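Local coordinates for protein cystatin-2 (Ornithodoros moubata, PDB 3L0R) that inhibits cysteine proteinases, with broad specificity for mammalian cathepsins including cathepsins L, S, B, C and H, at residues A[38-44]-A[55-61]; A[23-28]-A[101-106]; A[34-39]-A[77-82]. One frame throughout, in Å; residues are numbered along the deposited sequence.

In the fold
Contact 1 joins two neighbouring strands of the cystatin sheet, 34-48 and 52-66, largely through backbone hydrogen bonds, with a lysine-glutamate salt bridge on one face. Contact 2 sets the end of helix 15-25 against an outermost strand, 100-108, and relies on side chains: an amide stacked on a ring, one hydroxyl pair and apolar contacts. Its centre lies about 6 Å from that of the chain and that of contact 1 about 7 Å, whereas contact 3, at about 12 Å, is more peripheral and fastens the loop before strand 86-95 to strand 34-48. Contacts 1 and 3 share V38 and V39. Under the helix, T25 and Y106 of contact 2 meet V38, I58 and I60 of contact 1.

Contact 1: A[38-44]-A[55-61]; sequences VVTVKEV and KLTIEIS
In the antiparallel beta hairpin formed by strands 34-48 and 52-66 of the cystatin fold, residues 40-44 and 55-61 run side by side, their axes 4.6 Å apart at the closest and their directions 156° apart. Two classic beta bulges interrupt the register. At the first, V39 N and T40 N both donate to E59 O, at 2.8 Å and 3.3 Å, approaching from the same face of that carbonyl's plane. The second places K42 and E43 opposite T57: K42 N reaches T57 O at 2.7 Å in the carbonyl plane, and E43 N meets the same oxygen on a lone pair. Each bulge thus loads one carbonyl with two donors, while the bonds E59 N to T40 O and T57 N to E43 O close the hydrogen-bonded pairs.

V38, V41, V44, L56, I58 and I60 line one face of the sheet; helix 15-25 lies against V38, V44 and I58. There V44 and L56 point the same way, and L56 CD2 sits 3.7 Å from V44 CG2. T40, E43, T57 and E59 occupy the other face, where E43 is also salt-bridged to R9. The bent side chain of K42 crosses E59 at about a right angle, and its NZ meets E59 OE2 on the anti side of the carboxylate, 2.8 Å away and 21° out of the plane.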
loop_
_atom_site.group_PDB
_atom_site.type_symbol
_atom_site.label_atom_id
_atom_site.label_comp_id
_atom_site.label_asym_id
_atom_site.label_seq_id
_atom_site.Cartn_x
_atom_site.Cartn_y
_atom_site.Cartn_z
ATOM N N VAL A 38 -1.086 7.259 0.724
ATOM C CA VAL A 38 0.196 7.017 1.339
ATOM C C VAL A 38 0.933 8.321 1.636
ATOM O O VAL A 38 1.054 9.185 0.774
ATOM C CB VAL A 38 1.063 6.101 0.458
ATOM C CG1 VAL A 38 2.420 5.842 1.120
ATOM C CG2 VAL A 38 0.354 4.806 0.214
ATOM N N VAL A 39 1.429 8.439 2.866
ATOM C CA VAL A 39 2.274 9.526 3.275
ATOM C C VAL A 39 3.713 9.040 3.210
ATOM O O VAL A 39 4.582 9.729 2.679
ATOM C CB VAL A 39 1.926 9.987 4.715
ATOM C CG1 VAL A 39 2.902 11.065 5.222
ATOM C CG2 VAL A 39 0.510 10.525 4.763
ATOM N N THR A 40 3.976 7.852 3.746
ATOM C CA THR A 40 5.346 7.338 3.776
ATOM C C THR A 40 5.414 5.812 3.785
ATOM O O THR A 40 4.504 5.153 4.257
ATOM C CB THR A 40 6.202 8.007 4.913
ATOM O OG1 THR A 40 7.251 7.141 5.326
ATOM C CG2 THR A 40 5.370 8.323 6.125
ATOM N N VAL A 41 6.477 5.278 3.188
ATOM C CA VAL A 41 6.804 3.852 3.217
ATOM C C VAL A 41 7.951 3.686 4.207
ATOM O O VAL A 41 9.079 4.096 3.921
ATOM C CB VAL A 41 7.221 3.300 1.808
ATOM C CG1 VAL A 41 7.479 1.760 1.835
ATOM C CG2 VAL A 41 6.166 3.634 0.758
ATOM N N LYS A 42 7.655 3.106 5.368
ATOM C CA LYS A 42 8.624 3.015 6.455
ATOM C C LYS A 42 9.525 1.795 6.330
ATOM O O LYS A 42 10.731 1.858 6.607
ATOM C CB LYS A 42 7.909 3.006 7.809
ATOM C CG LYS A 42 7.363 4.355 8.213
ATOM C CD LYS A 42 6.103 4.212 9.040
ATOM C CE LYS A 42 6.371 3.739 10.471
ATOM N NZ LYS A 42 5.580 4.509 11.499
ATOM N N GLU A 43 8.929 0.679 5.912
ATOM C CA GLU A 43 9.627 -0.590 5.934
ATOM C C GLU A 43 9.085 -1.547 4.874
ATOM O O GLU A 43 7.885 -1.555 4.607
ATOM C CB GLU A 43 9.554 -1.176 7.348
ATOM C CG GLU A 43 10.005 -2.610 7.439
ATOM C CD GLU A 43 10.134 -3.117 8.866
ATOM O OE1 GLU A 43 9.732 -2.386 9.831
ATOM O OE2 GLU A 43 10.667 -4.253 8.995
ATOM N N VAL A 44 9.985 -2.329 4.257
ATOM C CA VAL A 44 9.614 -3.291 3.199
ATOM C C VAL A 44 10.331 -4.647 3.350
ATOM O O VAL A 44 11.531 -4.704 3.583
ATOM C CB VAL A 44 9.875 -2.726 1.764
ATOM C CG1 VAL A 44 9.531 -3.763 0.682
ATOM C CG2 VAL A 44 9.085 -1.452 1.540
ATOM N N LYS A 55 5.575 -7.148 1.875
ATOM C CA LYS A 55 5.098 -6.660 3.161
ATOM C C LYS A 55 5.551 -5.195 3.405
ATOM O O LYS A 55 6.726 -4.904 3.655
ATOM C CB LYS A 55 5.517 -7.612 4.282
ATOM C CG LYS A 55 5.148 -7.121 5.682
ATOM C CD LYS A 55 4.643 -8.237 6.546
ATOM C CE LYS A 55 5.761 -9.096 7.052
ATOM N NZ LYS A 55 5.223 -10.374 7.559
ATOM N N LEU A 56 4.590 -4.281 3.325
ATOM C CA LEU A 56 4.870 -2.861 3.447
ATOM C C LEU A 56 4.282 -2.277 4.723
ATOM O O LEU A 56 3.068 -2.394 4.976
ATOM C CB LEU A 56 4.336 -2.106 2.227
ATOM C CG LEU A 56 4.418 -2.834 0.870
ATOM C CD1 LEU A 56 3.524 -2.158 -0.139
ATOM C CD2 LEU A 56 5.868 -2.940 0.340
ATOM N N THR A 57 5.163 -1.693 5.531
ATOM C CA THR A 57 4.802 -0.919 6.684
ATOM C C THR A 57 4.802 0.544 6.204
ATOM O O THR A 57 5.825 1.095 5.766
ATOM C CB THR A 57 5.797 -1.162 7.853
ATOM O OG1 THR A 57 5.933 -2.569 8.074
ATOM C CG2 THR A 57 5.318 -0.519 9.149
ATOM N N ILE A 58 3.619 1.142 6.240
ATOM C CA ILE A 58 3.386 2.453 5.653
ATOM C C ILE A 58 2.607 3.346 6.597
ATOM O O ILE A 58 1.898 2.863 7.492
ATOM C CB ILE A 58 2.611 2.356 4.317
ATOM C CG1 ILE A 58 1.133 2.046 4.578
ATOM C CG2 ILE A 58 3.283 1.315 3.363
ATOM C CD1 ILE A 58 0.409 1.328 3.436
ATOM N N GLU A 59 2.762 4.651 6.402
ATOM C CA GLU A 59 1.893 5.625 7.039
ATOM C C GLU A 59 0.874 6.141 6.055
ATOM O O GLU A 59 1.206 6.520 4.926
ATOM C CB GLU A 59 2.691 6.760 7.652
ATOM C CG GLU A 59 3.409 6.313 8.895
ATOM C CD GLU A 59 4.383 7.334 9.413
ATOM O OE1 GLU A 59 4.548 8.396 8.767
ATOM O OE2 GLU A 59 4.993 7.067 10.478
ATOM N N ILE A 60 -0.383 6.123 6.489
ATOM C CA ILE A 60 -1.487 6.554 5.645
ATOM C C ILE A 60 -2.219 7.738 6.249
ATOM O O ILE A 60 -2.087 8.031 7.446
ATOM C CB ILE A 60 -2.479 5.398 5.320
ATOM C CG1 ILE A 60 -3.342 5.047 6.543
ATOM C CG2 ILE A 60 -1.719 4.192 4.736
ATOM C CD1 ILE A 60 -4.534 4.151 6.239
ATOM N N SER A 61 -3.001 8.405 5.402
ATOM C CA SER A 61 -3.711 9.621 5.781
ATOM C C SER A 61 -4.854 9.780 4.801
ATOM O O SER A 61 -4.689 9.478 3.623
ATOM C CB SER A 61 -2.781 10.838 5.678
ATOM O OG SER A 61 -3.184 11.868 6.562
#

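Contact 2: A[23-28]-A[101-106]; sequences FATSSQ and KSVTSY
Q28 lies over one face of the Y106 ring: its CG stands 3.6 Å from the ring centroid and 5° off the normal, a CH-pi contact over the centre, and its amide plane is only 14° from the ring plane, so the two flat groups stack. T25 OG1 lies at the ring's edge, near its plane, and accepts from Y106 OH at 2.8 Å. A24 CB also comes to the edge, 4.0 Å from Y106 CE1. F23 CE2 packs 3.9 Å from V103 CG2, and F23 CZ lies 3.8 Å from K101 CB.

Further bonds position this first shell. Q28 NE2 donates to A24 O at 3.1 Å, with the acceptor in the amide plane, which fixes the rotation of the stacked amide; the bend at chi2 (-50°) folds Q28 back to reach it. T25 OG1 is also bonded to A21 O. Beyond, I58 and I60 pack against both T25 and Y106.

Here the end of the cystatin helix and the turn that follows it meet an outermost strand, 100-108. Since T25 OG1 takes the tyrosine proton and is bonded to A21 O too, both hydroxyls have a polar partner beside the apolar contacts of F23, A24 and V103.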
loop_
_atom_site.group_PDB
_atom_site.type_symbol
_atom_site.label_atom_id
_atom_site.label_comp_id
_atom_site.label_asym_id
_atom_site.label_seq_id
_atom_site.Cartn_x
_atom_site.Cartn_y
_atom_site.Cartn_z
ATOM N N PHE A 23 -1.275 1.152 -4.483
ATOM C CA PHE A 23 -2.176 0.116 -4.971
ATOM C C PHE A 23 -2.973 -0.470 -3.814
ATOM O O PHE A 23 -4.181 -0.612 -3.893
ATOM C CB PHE A 23 -1.416 -1.003 -5.713
ATOM C CG PHE A 23 -2.227 -2.256 -5.885
ATOM C CD1 PHE A 23 -3.226 -2.330 -6.869
ATOM C CD2 PHE A 23 -2.034 -3.351 -5.035
ATOM C CE1 PHE A 23 -3.996 -3.480 -7.010
ATOM C CE2 PHE A 23 -2.809 -4.498 -5.161
ATOM C CZ PHE A 23 -3.787 -4.569 -6.154
ATOM N N ALA A 24 -2.284 -0.794 -2.733
ATOM C CA ALA A 24 -2.916 -1.453 -1.598
ATOM C C ALA A 24 -3.844 -0.501 -0.838
ATOM O O ALA A 24 -4.913 -0.906 -0.354
ATOM C CB ALA A 24 -1.852 -2.026 -0.668
ATOM N N THR A 25 -3.437 0.760 -0.744
ATOM C CA THR A 25 -4.177 1.751 0.027
ATOM C C THR A 25 -5.428 2.232 -0.712
ATOM O O THR A 25 -6.510 2.363 -0.115
ATOM C CB THR A 25 -3.252 2.929 0.402
ATOM O OG1 THR A 25 -2.218 2.432 1.264
ATOM C CG2 THR A 25 -4.000 4.040 1.122
ATOM N N SER A 26 -5.274 2.489 -2.010
ATOM C CA SER A 26 -6.359 2.974 -2.856
ATOM C C SER A 26 -7.511 1.960 -2.864
ATOM O O SER A 26 -8.644 2.235 -3.265
ATOM C CB SER A 26 -5.825 3.169 -4.279
ATOM O OG SER A 26 -5.642 1.938 -4.979
ATOM N N SER A 27 -7.183 0.778 -2.397
ATOM C CA SER A 27 -8.012 -0.363 -2.568
ATOM C C SER A 27 -8.879 -0.572 -1.308
ATOM O O SER A 27 -9.783 -1.409 -1.293
ATOM C CB SER A 27 -7.057 -1.524 -2.814
ATOM O OG SER A 27 -7.753 -2.705 -2.930
ATOM N N GLN A 28 -8.597 0.219 -0.268
ATOM C CA GLN A 28 -9.280 0.134 1.025
ATOM C C GLN A 28 -10.415 1.145 1.076
ATOM O O GLN A 28 -10.211 2.285 1.497
ATOM C CB GLN A 28 -8.283 0.396 2.164
ATOM C CG GLN A 28 -7.087 -0.552 2.162
ATOM C CD GLN A 28 -7.523 -2.004 2.065
ATOM O OE1 GLN A 28 -8.350 -2.461 2.853
ATOM N NE2 GLN A 28 -6.979 -2.730 1.091
ATOM N N LYS A 101 -2.167 -8.987 -8.862
ATOM C CA LYS A 101 -1.821 -8.478 -7.541
ATOM C C LYS A 101 -3.091 -8.534 -6.706
ATOM O O LYS A 101 -4.164 -8.122 -7.152
ATOM C CB LYS A 101 -1.331 -7.027 -7.618
ATOM C CG LYS A 101 0.001 -6.840 -8.289
ATOM C CD LYS A 101 0.536 -5.428 -8.057
ATOM C CE LYS A 101 0.315 -4.467 -9.248
ATOM N NZ LYS A 101 1.487 -4.396 -10.222
ATOM N N SER A 102 -2.980 -9.066 -5.503
ATOM C CA SER A 102 -4.080 -9.028 -4.562
ATOM C C SER A 102 -3.579 -8.582 -3.196
ATOM O O SER A 102 -2.406 -8.739 -2.854
ATOM C CB SER A 102 -4.786 -10.379 -4.486
ATOM O OG SER A 102 -3.906 -11.434 -4.787
ATOM N N VAL A 103 -4.469 -7.982 -2.421
ATOM C CA VAL A 103 -4.092 -7.540 -1.094
ATOM C C VAL A 103 -4.419 -8.691 -0.166
ATOM O O VAL A 103 -5.600 -8.993 0.091
ATOM C CB VAL A 103 -4.823 -6.260 -0.703
ATOM C CG1 VAL A 103 -4.381 -5.803 0.684
ATOM C CG2 VAL A 103 -4.553 -5.176 -1.746
ATOM N N THR A 104 -3.370 -9.370 0.297
ATOM C CA THR A 104 -3.561 -10.491 1.225
ATOM C C THR A 104 -4.150 -10.020 2.561
ATOM O O THR A 104 -5.058 -10.645 3.092
ATOM C CB THR A 104 -2.252 -11.240 1.464
ATOM O OG1 THR A 104 -1.724 -11.645 0.201
ATOM C CG2 THR A 104 -2.485 -12.473 2.321
ATOM N N SER A 105 -3.626 -8.918 3.090
ATOM C CA SER A 105 -4.070 -8.375 4.365
ATOM C C SER A 105 -3.680 -6.918 4.428
ATOM O O SER A 105 -2.733 -6.489 3.782
ATOM C CB SER A 105 -3.484 -9.151 5.565
ATOM O OG SER A 105 -2.064 -9.085 5.639
ATOM N N TYR A 106 -4.430 -6.151 5.197
ATOM C CA TYR A 106 -4.171 -4.740 5.357
ATOM C C TYR A 106 -4.597 -4.392 6.773
ATOM O O TYR A 106 -5.790 -4.405 7.103
ATOM C CB TYR A 106 -4.944 -3.939 4.304
ATOM C CG TYR A 106 -4.477 -2.514 4.133
ATOM C CD1 TYR A 106 -3.827 -2.109 2.963
ATOM C CD2 TYR A 106 -4.727 -1.555 5.109
ATOM C CE1 TYR A 106 -3.414 -0.787 2.778
ATOM C CE2 TYR A 106 -4.331 -0.227 4.933
ATOM C CZ TYR A 106 -3.671 0.150 3.774
ATOM O OH TYR A 106 -3.282 1.458 3.620
#

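Contact 3: A[34-39]-A[77-82]; sequences FYDTVV and CVPKDA
F34 and K80 cross at about a right angle, with the end of the lysine over one face of the phenyl ring. K80 NZ is 3.4 Å from the ring centroid and 20° off the normal, a cation-pi contact displaced toward the rim, on the side of F34 CE2 and CZ. Beside it K80 CE sits more nearly above the centre, 3.6 Å from the centroid and 10° off the normal, as a CH-pi contact. The lysine is extended as far as CE and turns only at chi4 (-88°), which lays the CE-NZ bond across the face and brings both atoms to similar heights above the ring.

Three residues along the strand, T37 points its side chain at the loop. The methyl CG2 takes the place between the backbone N and the carbonyl carbon and abuts the proline, 3.7 Å from P79 CD. The hydroxyl, anti to the backbone N, turns instead to the C77 end of the loop. There a water bridges the two segments: T37 OG1 donates to it and it donates in turn to C77 O, both at 2.9 Å. Y72 OH is a further hydrogen-bonding partner of T37 OG1.

V39, at the corner of the strand, splits its branches between two loop residues. Its CG2 lies 4.1 Å from P79 CG, the two side chains meeting at a slant, while its CG1 is 4.4 Å from A82 CB.

The contact thus fastens the loop between strands 52-66 and 86-95 to the strand 34-48, close to where the disulfide C65-C77 ties the same loop to strand 52-66. Its chemistry changes along the strand, from a cation over an aromatic face through a water-mediated polar link to apolar contacts, so the irregular loop is joined to the strand by side chains and a bridging water.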
loop_
_atom_site.group_PDB
_atom_site.type_symbol
_atom_site.label_atom_id
_atom_site.label_comp_id
_atom_site.label_asym_id
_atom_site.label_seq_id
_atom_site.Cartn_x
_atom_site.Cartn_y
_atom_site.Cartn_z
ATOM N N PHE A 34 -13.718 9.083 1.730
ATOM C CA PHE A 34 -12.541 9.436 0.933
ATOM C C PHE A 34 -11.571 8.293 0.818
ATOM O O PHE A 34 -11.464 7.467 1.726
ATOM C CB PHE A 34 -11.799 10.627 1.554
ATOM C CG PHE A 34 -12.613 11.869 1.604
ATOM C CD1 PHE A 34 -12.602 12.765 0.531
ATOM C CD2 PHE A 34 -13.412 12.149 2.714
ATOM C CE1 PHE A 34 -13.374 13.943 0.557
ATOM C CE2 PHE A 34 -14.183 13.326 2.761
ATOM C CZ PHE A 34 -14.168 14.226 1.673
ATOM N N TYR A 35 -10.841 8.263 -0.289
ATOM C CA TYR A 35 -9.696 7.389 -0.371
ATOM C C TYR A 35 -8.700 7.797 0.692
ATOM O O TYR A 35 -8.491 8.998 0.948
ATOM C CB TYR A 35 -9.017 7.468 -1.739
ATOM C CG TYR A 35 -9.801 6.853 -2.875
ATOM C CD1 TYR A 35 -9.843 5.469 -3.053
ATOM C CD2 TYR A 35 -10.472 7.660 -3.795
ATOM C CE1 TYR A 35 -10.570 4.889 -4.136
ATOM C CE2 TYR A 35 -11.192 7.106 -4.862
ATOM C CZ TYR A 35 -11.239 5.725 -5.025
ATOM O OH TYR A 35 -11.937 5.203 -6.081
ATOM N N ASP A 36 -8.092 6.796 1.319
ATOM C CA ASP A 36 -6.877 7.031 2.087
ATOM C C ASP A 36 -5.728 7.036 1.094
ATOM O O ASP A 36 -5.823 6.450 -0.006
ATOM C CB ASP A 36 -6.651 5.939 3.139
ATOM C CG ASP A 36 -7.658 5.987 4.272
ATOM O OD1 ASP A 36 -8.100 7.088 4.683
ATOM O OD2 ASP A 36 -8.002 4.897 4.765
ATOM N N THR A 37 -4.637 7.687 1.472
ATOM C CA THR A 37 -3.456 7.684 0.624
ATOM C C THR A 37 -2.186 7.442 1.437
ATOM O O THR A 37 -2.203 7.442 2.672
ATOM C CB THR A 37 -3.359 8.995 -0.223
ATOM O OG1 THR A 37 -2.304 8.866 -1.184
ATOM C CG2 THR A 37 -3.116 10.223 0.673
ATOM N N VAL A 38 -1.086 7.259 0.724
ATOM C CA VAL A 38 0.196 7.017 1.339
ATOM C C VAL A 38 0.933 8.321 1.636
ATOM O O VAL A 38 1.054 9.185 0.774
ATOM C CB VAL A 38 1.063 6.101 0.458
ATOM C CG1 VAL A 38 2.420 5.842 1.120
ATOM C CG2 VAL A 38 0.354 4.806 0.214
ATOM N N VAL A 39 1.429 8.439 2.866
ATOM C CA VAL A 39 2.274 9.526 3.275
ATOM C C VAL A 39 3.713 9.040 3.210
ATOM O O VAL A 39 4.582 9.729 2.679
ATOM C CB VAL A 39 1.926 9.987 4.715
ATOM C CG1 VAL A 39 2.902 11.065 5.222
ATOM C CG2 VAL A 39 0.510 10.525 4.763
ATOM N N CYS A 77 -4.646 12.472 -5.484
ATOM C CA CYS A 77 -5.191 12.212 -4.151
ATOM C C CYS A 77 -4.139 12.386 -3.072
ATOM O O CYS A 77 -3.715 11.425 -2.444
ATOM C CB CYS A 77 -5.815 10.821 -4.095
ATOM S SG CYS A 77 -7.008 10.572 -5.425
ATOM N N VAL A 78 -3.715 13.631 -2.888
ATOM C CA VAL A 78 -2.822 13.994 -1.805
ATOM C C VAL A 78 -3.586 13.937 -0.474
ATOM O O VAL A 78 -4.821 13.988 -0.468
ATOM C CB VAL A 78 -2.210 15.400 -2.037
ATOM C CG1 VAL A 78 -1.215 15.363 -3.210
ATOM C CG2 VAL A 78 -3.310 16.461 -2.278
ATOM N N PRO A 79 -2.857 13.794 0.655
ATOM C CA PRO A 79 -3.466 13.890 1.987
ATOM C C PRO A 79 -4.199 15.206 2.197
ATOM O O PRO A 79 -3.710 16.257 1.756
ATOM C CB PRO A 79 -2.249 13.850 2.922
ATOM C CG PRO A 79 -1.222 13.109 2.166
ATOM C CD PRO A 79 -1.413 13.495 0.737
ATOM N N LYS A 80 -5.345 15.169 2.874
ATOM C CA LYS A 80 -5.962 16.418 3.362
ATOM C C LYS A 80 -4.975 17.176 4.265
ATOM O O LYS A 80 -4.851 18.416 4.210
ATOM C CB LYS A 80 -7.234 16.141 4.155
ATOM C CG LYS A 80 -8.362 15.509 3.376
ATOM C CD LYS A 80 -9.406 14.921 4.326
ATOM C CE LYS A 80 -10.625 14.384 3.584
ATOM N NZ LYS A 80 -11.656 15.437 3.371
ATOM N N ASP A 81 -4.261 16.399 5.080
ATOM C CA ASP A 81 -3.410 16.897 6.164
ATOM C C ASP A 81 -2.465 15.760 6.548
ATOM O O ASP A 81 -2.861 14.812 7.240
ATOM C CB ASP A 81 -4.279 17.331 7.362
ATOM C CG ASP A 81 -3.466 17.793 8.547
ATOM O OD1 ASP A 81 -2.226 17.636 8.551
ATOM O OD2 ASP A 81 -4.082 18.321 9.490
ATOM N N ALA A 82 -1.219 15.860 6.079
ATOM C CA ALA A 82 -0.262 14.729 6.137
ATOM C C ALA A 82 0.298 14.497 7.550
ATOM O O ALA A 82 0.884 13.439 7.830
ATOM C CB ALA A 82 0.878 14.919 5.108
HETATM O O HOH W 1 -0.898 10.964 -2.541
#